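Local coordinates for protein acetyl transferase (Salmonella typhimurium, PDB 1S7K) that acetylates the N-terminal amino group of ribosomal protein L7/L12, using acetyl-coenzyme A as donor in the manner of GNAT-family acetyltransferases, at residues P25-L30 against A82-F87; K56-N61 against A70-I75; I99-D104 against N141-A146; Q115-L120 against N145-R150; Q161-N166 against H170-Y175. One frame throughout, in Å; residues are numbered along the deposited sequence.

Contact 1 (P25-L30 against A82-F87)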
# COMPACT_ATOMS: atom_id res chain seq x y z
N PRO A 25 -25.19 -14.86 5.27
CA PRO A 25 -26.24 -14.74 6.29
C PRO A 25 -25.75 -14.62 7.71
O PRO A 25 -26.21 -13.78 8.48
CB PRO A 25 -27.07 -16.01 6.09
CG PRO A 25 -26.89 -16.33 4.61
CD PRO A 25 -25.41 -16.02 4.38
N ALA A 26 -24.84 -15.50 8.08
CA ALA A 26 -24.30 -15.52 9.44
C ALA A 26 -23.32 -14.38 9.79
O ALA A 26 -23.30 -13.81 10.89
CB ALA A 26 -23.64 -16.86 9.65
N LEU A 27 -22.45 -14.09 8.84
CA LEU A 27 -21.48 -13.02 9.10
C LEU A 27 -22.21 -11.70 9.26
O LEU A 27 -21.89 -10.92 10.17
CB LEU A 27 -20.51 -12.92 7.93
CG LEU A 27 -19.50 -11.77 7.96
CD1 LEU A 27 -18.48 -11.84 9.14
CD2 LEU A 27 -18.82 -11.85 6.61
N HIS A 28 -23.20 -11.48 8.40
CA HIS A 28 -23.97 -10.24 8.45
C HIS A 28 -24.51 -10.10 9.84
O HIS A 28 -24.52 -9.03 10.39
CB HIS A 28 -25.15 -10.24 7.45
CG HIS A 28 -25.85 -8.91 7.32
ND1 HIS A 28 -25.16 -7.71 7.27
CD2 HIS A 28 -27.16 -8.60 7.18
CE1 HIS A 28 -26.02 -6.72 7.10
NE2 HIS A 28 -27.24 -7.23 7.04
N GLN A 29 -24.96 -11.22 10.41
CA GLN A 29 -25.49 -11.19 11.77
C GLN A 29 -24.44 -10.69 12.76
O GLN A 29 -24.74 -9.91 13.65
CB GLN A 29 -25.94 -12.59 12.18
CG GLN A 29 -27.28 -13.01 11.61
CD GLN A 29 -28.42 -12.34 12.37
OE1 GLN A 29 -28.90 -11.28 11.97
NE2 GLN A 29 -28.82 -12.95 13.50
N LEU A 30 -23.21 -11.19 12.62
CA LEU A 30 -22.11 -10.80 13.50
C LEU A 30 -21.70 -9.35 13.20
O LEU A 30 -21.42 -8.58 14.12
CB LEU A 30 -20.92 -11.75 13.30
CG LEU A 30 -20.11 -12.15 14.54
CD1 LEU A 30 -21.06 -12.66 15.61
CD2 LEU A 30 -19.09 -13.21 14.18
N ALA A 82 -16.59 -16.94 14.52
CA ALA A 82 -16.09 -16.04 15.55
C ALA A 82 -15.46 -14.74 15.08
O ALA A 82 -15.25 -13.86 15.89
CB ALA A 82 -15.07 -16.78 16.45
N GLY A 83 -15.12 -14.65 13.80
CA GLY A 83 -14.56 -13.40 13.31
C GLY A 83 -14.01 -13.57 11.92
O GLY A 83 -14.28 -14.56 11.28
N VAL A 84 -13.25 -12.58 11.45
CA VAL A 84 -12.70 -12.59 10.10
C VAL A 84 -11.16 -12.40 10.15
O VAL A 84 -10.68 -11.66 10.97
CB VAL A 84 -13.24 -11.42 9.26
CG1 VAL A 84 -12.44 -11.32 7.97
CG2 VAL A 84 -14.76 -11.64 8.89
N LEU A 85 -10.42 -13.14 9.33
CA LEU A 85 -8.97 -12.98 9.21
C LEU A 85 -8.72 -12.75 7.70
O LEU A 85 -9.05 -13.64 6.84
CB LEU A 85 -8.24 -14.23 9.69
CG LEU A 85 -6.72 -14.18 9.59
CD1 LEU A 85 -6.22 -12.89 10.17
CD2 LEU A 85 -6.09 -15.37 10.33
N SER A 86 -8.19 -11.57 7.37
CA SER A 86 -7.98 -11.18 5.96
C SER A 86 -6.59 -10.77 5.57
O SER A 86 -5.80 -10.40 6.42
CB SER A 86 -8.88 -9.97 5.61
OG SER A 86 -10.26 -10.26 5.81
N PHE A 87 -6.30 -10.87 4.27
CA PHE A 87 -5.09 -10.33 3.72
C PHE A 87 -5.83 -9.18 2.96
O PHE A 87 -6.48 -9.41 1.93
CB PHE A 87 -4.42 -11.30 2.73
CG PHE A 87 -3.60 -12.37 3.38
CD1 PHE A 87 -3.34 -13.58 2.72
CD2 PHE A 87 -3.05 -12.19 4.63
CE1 PHE A 87 -2.57 -14.59 3.31
CE2 PHE A 87 -2.27 -13.18 5.24
CZ PHE A 87 -2.03 -14.40 4.57
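L30, L27 and V84 carry most of this contact between helix 24-33 and strand 80-91. L30 points its CB at the strand and lays one methyl on the backbone: CD2 lies 4.0 Å from A82 C, and the same L30 CD2 is 4.2 Å from G83 N. The methyl therefore rests on the peptide link between A82 and G83, while the side chain of A82 turns away and G83 has none to interpose. One turn earlier, L27 reaches further along the strand. Its CG stands anti to the backbone N (chi1 174°), which extends the branch off the helix until CD1 meets V84 CG2 at 3.7 Å. The two side chains cross at nearly a right angle, methyl against methyl, and no hydrogen bond links the segments. The backbones stay well apart, since the segment axes come no closer than 9.6 Å, at an angle of 102° between their directions. L27 also packs on M72, L74 and W102, so it spans three adjacent strands, whereas L85 faces helix 112-127 across the sheet. At A82 and G83, which both face I75, the strand has a classic beta bulge. A helix lying across one face of a mixed central sheet, with another helix on the other face, is the layered alpha/beta arrangement of the GNAT fold.

Contact 2 (K56-N61 against A70-I75); sequences KHVQGN and AKMYLI
M72 makes both side-chain contacts of strand 71-77 with helix 55-67 here, one with N61 and one with V58. A70, just before the strand, points its CB toward the helix without touching it. K71 faces the other way, packs on Y124 and gives its NZ to H65 O. At M72 the chain turns back to the helix with a fully extended side chain: all three torsions lie near 180° (chi1 176°), which carries the thioether straight out from the sheet. Its SD lies against the flank of N61, 3.7 Å from N61 CB, and the same SD is 3.7 Å from N61 OD1. The two side chains cross at about a right angle. Beyond the sulfur, M72 CE approaches V58 CG2 at 4.3 Å, a looser apolar contact. Within the helix, N61 CG lies over one face of the H57 ring, 4.1 Å above its plane and nearer its border than its middle. Y73 goes to the opposite side of the sheet, toward L120, while L74 again faces M72's side and packs on L27 and V84; I75 rests on I112 and M113. Strand 71-77 thus lies between helices 24-33 and 55-67 on the M72 and L74 face and helix 112-127 on the Y73 and I75 face, and L27 of helix 24-33 touches V58 and M72 alike.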
# COMPACT_ATOMS: atom_id res chain seq x y z
N LYS A 56 -22.71 -8.00 -0.88
CA LYS A 56 -21.92 -7.32 -1.86
C LYS A 56 -20.48 -7.32 -1.36
O LYS A 56 -19.56 -7.61 -2.12
CB LYS A 56 -22.41 -5.87 -2.02
CG LYS A 56 -21.48 -5.04 -2.89
CD LYS A 56 -22.04 -3.66 -3.23
CE LYS A 56 -21.02 -2.78 -3.97
NZ LYS A 56 -20.91 -2.97 -5.47
N HIS A 57 -20.29 -6.99 -0.08
CA HIS A 57 -18.93 -6.94 0.47
C HIS A 57 -18.30 -8.32 0.32
O HIS A 57 -17.20 -8.46 -0.20
CB HIS A 57 -18.96 -6.53 1.95
CG HIS A 57 -17.59 -6.35 2.56
ND1 HIS A 57 -16.78 -5.26 2.31
CD2 HIS A 57 -16.88 -7.15 3.40
CE1 HIS A 57 -15.63 -5.40 2.95
NE2 HIS A 57 -15.66 -6.54 3.61
N VAL A 58 -19.02 -9.35 0.76
CA VAL A 58 -18.50 -10.69 0.65
C VAL A 58 -18.28 -11.14 -0.80
O VAL A 58 -17.21 -11.66 -1.12
CB VAL A 58 -19.38 -11.67 1.42
CG1 VAL A 58 -18.95 -13.10 1.11
CG2 VAL A 58 -19.34 -11.33 2.92
N GLN A 59 -19.28 -10.96 -1.67
CA GLN A 59 -19.11 -11.36 -3.04
C GLN A 59 -17.88 -10.67 -3.61
O GLN A 59 -17.10 -11.29 -4.29
CB GLN A 59 -20.38 -11.06 -3.86
CG GLN A 59 -21.59 -11.85 -3.30
CD GLN A 59 -22.99 -11.39 -3.80
OE1 GLN A 59 -23.39 -10.22 -3.64
NE2 GLN A 59 -23.74 -12.32 -4.37
N GLY A 60 -17.71 -9.38 -3.30
CA GLY A 60 -16.55 -8.65 -3.79
C GLY A 60 -15.25 -9.23 -3.25
O GLY A 60 -14.26 -9.40 -3.99
N ASN A 61 -15.25 -9.63 -1.98
CA ASN A 61 -13.97 -10.17 -1.46
C ASN A 61 -13.62 -11.57 -2.02
O ASN A 61 -12.44 -11.91 -2.19
CB ASN A 61 -14.00 -10.12 0.06
CG ASN A 61 -13.80 -8.68 0.58
OD1 ASN A 61 -14.10 -8.35 1.73
ND2 ASN A 61 -13.27 -7.83 -0.28
N ALA A 70 -6.30 -10.57 -2.74
CA ALA A 70 -6.64 -10.38 -1.31
C ALA A 70 -7.13 -11.75 -0.84
O ALA A 70 -7.28 -12.64 -1.66
CB ALA A 70 -7.82 -9.34 -1.16
N LYS A 71 -7.36 -11.93 0.46
CA LYS A 71 -7.94 -13.18 0.94
C LYS A 71 -8.90 -12.84 2.01
O LYS A 71 -8.68 -11.89 2.79
CB LYS A 71 -6.90 -14.14 1.52
CG LYS A 71 -5.86 -14.67 0.48
CD LYS A 71 -6.57 -15.65 -0.57
CE LYS A 71 -5.61 -16.01 -1.75
NZ LYS A 71 -6.44 -16.90 -2.65
N MET A 72 -10.02 -13.55 2.05
CA MET A 72 -10.92 -13.30 3.15
C MET A 72 -11.29 -14.66 3.77
O MET A 72 -11.93 -15.48 3.09
CB MET A 72 -12.19 -12.56 2.72
CG MET A 72 -13.14 -12.40 3.90
SD MET A 72 -14.67 -11.68 3.30
CE MET A 72 -15.41 -11.41 4.70
N TYR A 73 -10.85 -14.90 5.02
CA TYR A 73 -11.19 -16.13 5.69
C TYR A 73 -12.07 -15.86 6.91
O TYR A 73 -11.96 -14.84 7.59
CB TYR A 73 -9.89 -16.87 6.13
CG TYR A 73 -9.03 -17.38 5.00
CD1 TYR A 73 -9.30 -18.63 4.40
CD2 TYR A 73 -7.95 -16.65 4.53
CE1 TYR A 73 -8.48 -19.12 3.32
CE2 TYR A 73 -7.15 -17.11 3.47
CZ TYR A 73 -7.42 -18.35 2.87
OH TYR A 73 -6.60 -18.81 1.85
N LEU A 74 -12.94 -16.81 7.20
CA LEU A 74 -13.80 -16.78 8.36
C LEU A 74 -13.18 -17.73 9.43
O LEU A 74 -12.78 -18.86 9.10
CB LEU A 74 -15.20 -17.28 7.98
CG LEU A 74 -15.98 -16.27 7.16
CD1 LEU A 74 -17.43 -16.73 6.98
CD2 LEU A 74 -16.02 -14.97 7.97
N ILE A 75 -13.08 -17.24 10.66
CA ILE A 75 -12.53 -17.98 11.81
C ILE A 75 -13.69 -18.66 12.51
O ILE A 75 -14.63 -17.97 12.93
CB ILE A 75 -11.88 -17.00 12.84
CG1 ILE A 75 -10.63 -16.29 12.28
CG2 ILE A 75 -11.41 -17.78 14.12
CD1 ILE A 75 -10.33 -15.01 13.17

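Contact 3 (I99-D104 against N141-A146); sequences IGYWLD and NQASNA
The phenol ring of Y101 is the flat group that reaches helix 142-150. S144 OG comes up to it obliquely, 3.7 Å from Y101 CE2, and the methyl of A143 meets the hydroxyl, with A143 CB 3.7 Å from Y101 OH. The ring gets there because a chi1 of 84° sets it over its own backbone, between N and C, and swings the phenol off the line of the strand. The two hydroxyls do not bond directly; water 1 bridges them, 2.8 Å from Y101 OH and likewise 2.8 Å from S144 OG. The start of the helix is held in place by N141 at the N-cap: S144 N donates to N141 OD1 over 3.0 Å in a nearly straight bond (175°), though from well above the carbonyl plane. N141 O accepts twice, from N145 ND2 at 2.7 Å and from the backbone N145 N. N145 is itself tied to R138, N173 and Y175, so the helix start is anchored to the adjoining strands. Y101, L103 and N141 all bind coenzyme A when it is present, and C137, beside S144, can be linked to it covalently. Across the contact, then, the segments are joined by van der Waals touches and one water bridge, whereas the helix start is fixed by its own cap and the bonds of N145, all among residues that bind the cofactor.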
# COMPACT_ATOMS: atom_id res chain seq x y z
N ILE A 99 -2.14 -7.81 6.56
CA ILE A 99 -3.14 -8.52 7.36
C ILE A 99 -4.23 -7.64 8.03
O ILE A 99 -3.94 -6.59 8.60
CB ILE A 99 -2.39 -9.31 8.50
CG1 ILE A 99 -1.56 -10.46 7.92
CG2 ILE A 99 -3.42 -9.80 9.53
CD1 ILE A 99 -0.32 -10.88 8.75
N GLY A 100 -5.47 -8.10 8.03
CA GLY A 100 -6.52 -7.32 8.73
C GLY A 100 -7.35 -8.36 9.49
O GLY A 100 -7.33 -9.48 9.07
N TYR A 101 -7.96 -8.05 10.62
CA TYR A 101 -8.78 -9.06 11.32
C TYR A 101 -9.74 -8.39 12.26
O TYR A 101 -9.56 -7.21 12.61
CB TYR A 101 -7.90 -10.01 12.19
CG TYR A 101 -7.59 -9.44 13.60
CD1 TYR A 101 -8.27 -9.89 14.74
CD2 TYR A 101 -6.61 -8.48 13.77
CE1 TYR A 101 -7.96 -9.37 16.05
CE2 TYR A 101 -6.29 -7.96 15.06
CZ TYR A 101 -6.97 -8.40 16.20
OH TYR A 101 -6.66 -7.80 17.44
N TRP A 102 -10.77 -9.13 12.64
CA TRP A 102 -11.69 -8.68 13.67
C TRP A 102 -12.40 -9.87 14.25
O TRP A 102 -12.76 -10.81 13.53
CB TRP A 102 -12.63 -7.58 13.17
CG TRP A 102 -13.60 -7.92 12.20
CD1 TRP A 102 -13.48 -7.84 10.84
CD2 TRP A 102 -14.93 -8.41 12.48
NE1 TRP A 102 -14.68 -8.27 10.24
CE2 TRP A 102 -15.57 -8.62 11.23
CE3 TRP A 102 -15.63 -8.70 13.66
CZ2 TRP A 102 -16.91 -9.11 11.13
CZ3 TRP A 102 -16.96 -9.19 13.56
CH2 TRP A 102 -17.57 -9.38 12.31
N LEU A 103 -12.61 -9.81 15.55
CA LEU A 103 -13.23 -10.88 16.32
C LEU A 103 -14.49 -10.43 17.03
O LEU A 103 -14.54 -9.30 17.55
CB LEU A 103 -12.25 -11.35 17.42
CG LEU A 103 -11.06 -12.16 16.95
CD1 LEU A 103 -10.05 -12.39 18.06
CD2 LEU A 103 -11.59 -13.47 16.43
N ASP A 104 -15.48 -11.32 17.06
CA ASP A 104 -16.71 -11.06 17.80
C ASP A 104 -16.32 -10.83 19.24
O ASP A 104 -15.34 -11.38 19.74
CB ASP A 104 -17.64 -12.25 17.78
CG ASP A 104 -18.71 -12.12 18.85
OD1 ASP A 104 -19.60 -11.26 18.64
OD2 ASP A 104 -18.62 -12.84 19.89
N ASN A 141 -3.60 1.35 18.85
CA ASN A 141 -4.52 0.19 18.79
C ASN A 141 -3.84 -0.87 19.67
O ASN A 141 -3.00 -1.63 19.21
CB ASN A 141 -4.72 -0.28 17.33
CG ASN A 141 -5.75 -1.42 17.21
OD1 ASN A 141 -5.90 -2.20 18.11
ND2 ASN A 141 -6.41 -1.52 16.05
N GLN A 142 -4.23 -0.91 20.95
CA GLN A 142 -3.56 -1.83 21.88
C GLN A 142 -3.69 -3.30 21.44
O GLN A 142 -2.74 -4.06 21.54
CB GLN A 142 -4.21 -1.67 23.25
CG GLN A 142 -3.38 -2.19 24.42
CD GLN A 142 -3.98 -1.73 25.77
OE1 GLN A 142 -4.84 -0.82 25.79
NE2 GLN A 142 -3.51 -2.32 26.88
N ALA A 143 -4.88 -3.68 20.97
CA ALA A 143 -5.08 -5.10 20.59
C ALA A 143 -4.22 -5.52 19.40
O ALA A 143 -3.53 -6.54 19.45
CB ALA A 143 -6.57 -5.39 20.30
N SER A 144 -4.26 -4.76 18.32
CA SER A 144 -3.44 -5.14 17.13
C SER A 144 -1.94 -5.14 17.39
O SER A 144 -1.20 -6.02 16.89
CB SER A 144 -3.78 -4.23 15.94
OG SER A 144 -5.09 -4.52 15.41
N ASN A 145 -1.45 -4.18 18.17
CA ASN A 145 -0.02 -4.19 18.48
C ASN A 145 0.38 -5.44 19.25
O ASN A 145 1.43 -6.02 18.98
CB ASN A 145 0.38 -2.93 19.23
CG ASN A 145 0.48 -1.72 18.30
OD1 ASN A 145 1.51 -1.57 17.56
ND2 ASN A 145 -0.57 -0.87 18.30
N ALA A 146 -0.46 -5.88 20.17
CA ALA A 146 -0.14 -7.07 20.92
C ALA A 146 -0.13 -8.33 20.02
O ALA A 146 0.73 -9.22 20.19
CB ALA A 146 -1.11 -7.20 22.13
O HOH W 1 -7.45 -5.15 16.76

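Contact 4 (Q115-L120 against N145-R150)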
# COMPACT_ATOMS: atom_id res chain seq x y z
N GLN A 115 -3.29 -17.82 17.06
CA GLN A 115 -3.11 -19.18 16.58
C GLN A 115 -3.57 -19.24 15.16
O GLN A 115 -2.90 -19.86 14.32
CB GLN A 115 -3.90 -20.21 17.44
CG GLN A 115 -3.35 -20.35 18.84
CD GLN A 115 -4.00 -21.46 19.60
OE1 GLN A 115 -3.31 -22.42 20.06
NE2 GLN A 115 -5.30 -21.37 19.74
N SER A 116 -4.67 -18.55 14.84
CA SER A 116 -5.15 -18.61 13.45
C SER A 116 -4.15 -17.98 12.48
O SER A 116 -3.87 -18.50 11.39
CB SER A 116 -6.49 -17.86 13.31
OG SER A 116 -7.49 -18.63 13.96
N LEU A 117 -3.56 -16.87 12.91
CA LEU A 117 -2.60 -16.19 12.02
C LEU A 117 -1.32 -17.00 11.83
O LEU A 117 -0.85 -17.11 10.70
CB LEU A 117 -2.31 -14.79 12.55
CG LEU A 117 -1.25 -14.00 11.77
CD1 LEU A 117 -1.66 -13.82 10.28
CD2 LEU A 117 -1.06 -12.65 12.48
N GLN A 118 -0.81 -17.65 12.88
CA GLN A 118 0.42 -18.41 12.68
C GLN A 118 0.15 -19.55 11.73
O GLN A 118 0.99 -19.87 10.87
CB GLN A 118 0.95 -18.97 14.01
CG GLN A 118 1.14 -17.84 15.01
CD GLN A 118 2.19 -18.21 16.02
OE1 GLN A 118 2.34 -19.42 16.35
NE2 GLN A 118 2.93 -17.22 16.53
N ALA A 119 -1.06 -20.12 11.82
CA ALA A 119 -1.41 -21.25 10.96
C ALA A 119 -1.53 -20.80 9.52
O ALA A 119 -1.03 -21.47 8.61
CB ALA A 119 -2.73 -21.89 11.40
N LEU A 120 -2.17 -19.63 9.34
CA LEU A 120 -2.41 -19.09 8.00
C LEU A 120 -1.09 -18.76 7.33
O LEU A 120 -0.94 -19.09 6.14
CB LEU A 120 -3.31 -17.85 8.06
CG LEU A 120 -3.54 -17.08 6.76
CD1 LEU A 120 -4.14 -18.05 5.72
CD2 LEU A 120 -4.44 -15.82 7.02
N ASN A 145 -1.45 -4.18 18.17
CA ASN A 145 -0.02 -4.19 18.48
C ASN A 145 0.38 -5.44 19.25
O ASN A 145 1.43 -6.02 18.98
CB ASN A 145 0.38 -2.93 19.23
CG ASN A 145 0.48 -1.72 18.30
OD1 ASN A 145 1.51 -1.57 17.56
ND2 ASN A 145 -0.57 -0.87 18.30
N ALA A 146 -0.46 -5.88 20.17
CA ALA A 146 -0.14 -7.07 20.92
C ALA A 146 -0.13 -8.33 20.02
O ALA A 146 0.73 -9.22 20.19
CB ALA A 146 -1.11 -7.20 22.13
N VAL A 147 -1.05 -8.41 19.05
CA VAL A 147 -1.06 -9.56 18.13
C VAL A 147 0.27 -9.53 17.38
O VAL A 147 0.95 -10.54 17.27
CB VAL A 147 -2.26 -9.46 17.11
CG1 VAL A 147 -2.13 -10.50 16.04
CG2 VAL A 147 -3.61 -9.73 17.87
N ALA A 148 0.64 -8.36 16.87
CA ALA A 148 1.89 -8.29 16.14
C ALA A 148 3.07 -8.80 16.97
O ALA A 148 3.86 -9.66 16.52
CB ALA A 148 2.12 -6.91 15.61
N ARG A 149 3.16 -8.34 18.20
CA ARG A 149 4.29 -8.78 19.05
C ARG A 149 4.24 -10.24 19.47
O ARG A 149 5.26 -10.88 19.47
CB ARG A 149 4.41 -7.87 20.29
CG ARG A 149 4.83 -6.41 19.95
CD ARG A 149 5.04 -5.66 21.30
NE ARG A 149 3.83 -5.75 22.10
CZ ARG A 149 3.00 -4.73 22.30
NH1 ARG A 149 3.25 -3.53 21.76
NH2 ARG A 149 1.89 -4.91 23.00
N ARG A 150 3.08 -10.76 19.83
CA ARG A 150 2.93 -12.16 20.24
C ARG A 150 3.22 -13.14 19.09
O ARG A 150 3.51 -14.30 19.33
CB ARG A 150 1.49 -12.48 20.68
CG ARG A 150 1.01 -11.76 21.91
CD ARG A 150 1.30 -12.51 23.21
NE ARG A 150 1.03 -11.58 24.29
CZ ARG A 150 1.15 -11.85 25.57
NH1 ARG A 150 1.54 -13.06 25.97
NH2 ARG A 150 0.89 -10.90 26.46
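L117 extends from helix 112-127 toward V147, a trans first torsion (chi1 176°) running the branch out from the helix, and brings CD2 to 4.3 Å from V147 CG1. This methyl-to-methyl approach is the sole apolar side-chain contact between the segments, and a loose one: the CA atoms of L117 and V147 stay 9.1 Å apart, and just 80 Å² is buried in all. One residue on, Q118 leads its amide toward the end of the second helix. With an extended chain beyond CG, its NE2 arrives 4.1 Å from R150 O, too far for a hydrogen bond; that nitrogen instead makes a weak one to N151 OD1, just past the helix. R150 contributes its backbone side to this meeting, because its guanidinium leads away from helix 112-127. A148 turns its CB away from helix 112-127 and packs on I135 of the sheet. I135 and F153 also pack on L117 and help to cover the place where the helices approach. V147 lies close to Y101 and M113, both of which bind coenzyme A, as R150 does. Two helices packed on the same face of the sheet, both touching I135, fit the GNAT fold; each carries cofactor-binding residues, the first beginning within the run that includes G109, G111, I112, M113 and S114.

Contact 5 (Q161-N166 against H170-Y175)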
# COMPACT_ATOMS: atom_id res chain seq x y z
N GLN A 161 0.91 9.98 11.15
CA GLN A 161 -0.41 10.45 10.65
C GLN A 161 -0.92 9.75 9.41
O GLN A 161 -1.53 10.35 8.54
CB GLN A 161 -0.31 11.97 10.39
CG GLN A 161 0.03 12.72 11.67
CD GLN A 161 0.59 14.15 11.40
OE1 GLN A 161 1.45 14.66 12.14
NE2 GLN A 161 0.09 14.78 10.37
N ALA A 162 -0.73 8.45 9.36
CA ALA A 162 -1.09 7.71 8.20
C ALA A 162 -2.52 7.18 8.09
O ALA A 162 -2.99 6.83 6.97
CB ALA A 162 -0.09 6.57 8.08
N GLU A 163 -3.23 7.14 9.21
CA GLU A 163 -4.59 6.58 9.20
C GLU A 163 -5.59 7.54 9.76
O GLU A 163 -5.49 7.95 10.91
CB GLU A 163 -4.62 5.29 10.01
CG GLU A 163 -6.05 4.66 10.07
CD GLU A 163 -6.06 3.26 10.67
OE1 GLU A 163 -7.09 2.90 11.30
OE2 GLU A 163 -5.07 2.51 10.48
N TYR A 164 -6.55 7.92 8.94
CA TYR A 164 -7.60 8.85 9.40
C TYR A 164 -8.65 8.06 10.18
O TYR A 164 -9.09 6.99 9.73
CB TYR A 164 -8.26 9.52 8.20
CG TYR A 164 -9.31 10.56 8.55
CD1 TYR A 164 -8.94 11.83 8.91
CD2 TYR A 164 -10.66 10.26 8.48
CE1 TYR A 164 -9.89 12.81 9.19
CE2 TYR A 164 -11.63 11.21 8.78
CZ TYR A 164 -11.23 12.49 9.12
OH TYR A 164 -12.15 13.51 9.33
N LEU A 165 -9.07 8.57 11.32
CA LEU A 165 -10.10 7.91 12.09
C LEU A 165 -10.65 8.93 13.07
O LEU A 165 -9.90 9.58 13.78
CB LEU A 165 -9.54 6.70 12.86
CG LEU A 165 -10.54 5.70 13.44
CD1 LEU A 165 -10.96 6.16 14.80
CD2 LEU A 165 -11.76 5.55 12.51
N ASN A 166 -11.97 9.05 13.08
CA ASN A 166 -12.64 9.97 13.99
C ASN A 166 -12.09 11.39 13.95
O ASN A 166 -11.76 11.94 14.97
CB ASN A 166 -12.59 9.43 15.43
CG ASN A 166 -13.41 8.13 15.60
OD1 ASN A 166 -13.02 7.20 16.35
ND2 ASN A 166 -14.54 8.05 14.91
N HIS A 170 -3.86 9.42 12.53
CA HIS A 170 -3.08 8.75 13.57
C HIS A 170 -1.83 8.09 13.03
O HIS A 170 -1.85 7.61 11.93
CB HIS A 170 -3.93 7.66 14.19
CG HIS A 170 -5.19 8.21 14.79
ND1 HIS A 170 -5.22 8.70 16.08
CD2 HIS A 170 -6.40 8.45 14.25
CE1 HIS A 170 -6.42 9.23 16.31
NE2 HIS A 170 -7.15 9.10 15.22
N ASP A 171 -0.80 8.03 13.86
CA ASP A 171 0.45 7.34 13.48
C ASP A 171 0.11 5.83 13.43
O ASP A 171 -0.72 5.31 14.23
CB ASP A 171 1.51 7.60 14.54
CG ASP A 171 2.11 9.01 14.48
OD1 ASP A 171 1.56 9.92 13.78
OD2 ASP A 171 3.15 9.18 15.20
N VAL A 172 0.81 5.11 12.54
CA VAL A 172 0.59 3.68 12.31
C VAL A 172 1.90 2.90 12.35
O VAL A 172 2.82 3.26 11.68
CB VAL A 172 0.00 3.47 10.88
CG1 VAL A 172 -0.14 1.95 10.52
CG2 VAL A 172 -1.39 4.10 10.80
N ASN A 173 1.94 1.82 13.12
CA ASN A 173 3.13 0.97 13.18
C ASN A 173 3.08 -0.00 12.02
O ASN A 173 2.02 -0.56 11.69
CB ASN A 173 3.17 0.19 14.50
CG ASN A 173 3.69 1.03 15.67
OD1 ASN A 173 4.47 1.96 15.48
ND2 ASN A 173 3.24 0.71 16.89
N MET A 174 4.23 -0.21 11.40
CA MET A 174 4.30 -1.18 10.35
C MET A 174 5.17 -2.30 10.87
O MET A 174 6.34 -2.08 11.21
CB MET A 174 4.89 -0.60 9.05
CG MET A 174 5.08 -1.79 8.04
SD MET A 174 5.59 -1.28 6.39
CE MET A 174 4.04 -0.55 5.86
N TYR A 175 4.59 -3.51 10.89
CA TYR A 175 5.24 -4.74 11.38
C TYR A 175 5.36 -5.75 10.26
O TYR A 175 4.49 -5.81 9.38
CB TYR A 175 4.38 -5.41 12.45
CG TYR A 175 4.28 -4.71 13.78
CD1 TYR A 175 5.22 -4.95 14.79
CD2 TYR A 175 3.20 -3.88 14.06
CE1 TYR A 175 5.04 -4.34 16.10
CE2 TYR A 175 3.03 -3.29 15.31
CZ TYR A 175 3.96 -3.54 16.34
OH TYR A 175 3.72 -3.00 17.63
O HOH W 2 -9.35 10.92 16.91
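This is an antiparallel strand pairing near the turn of the hairpin of strands 154-165 and 168-178, at the sheet margin within the chain. E163 and H170 make the hydrogen-bonded pair: H170 N donates to E163 O at 2.7 Å, almost straight at 177°, and E163 N to H170 O at 3.1 Å. An extra residue on one side, A162 with E163 opposite the single H170, makes a classic beta bulge. V172 CG2 wedges against E163 CB at 3.5 Å, the side chains crossing at about a right angle. H170 adds a side-chain bond: its NE2 donates to L165 O at 3.1 Å, the oxygen in the imidazole plane. At the other end Q161 N donates to D171 OD1 over 2.7 Å, from above the carboxylate plane. Y164 N is bonded to N94 of the second subunit, so the hairpin also serves the dimer. Where bulge and corner interrupt regular pairing, side chains of D171 and H170 thus engage backbone atoms of Q161 and L165.

How the contacts relate
Contacts 1 and 2 are buried and apolar, and both set helices against the same face of adjacent strands, with L27 of contact 1 packing on M72 of contact 2. Contact 4 lies over the opposite face and touches contact 1 through L85, F87 and L120; it is partly buried and has little polar character. Contact 3 is at the surface and combines van der Waals contact with a water bridge, and shares helix 142-150 with contact 4. N145, common to both, binds Y175 and N173 of contact 5. That contact, farthest from the chain centre, depends on hydrogen bonds between strands, whereas the other four join helices to strands or each other without a direct hydrogen bond.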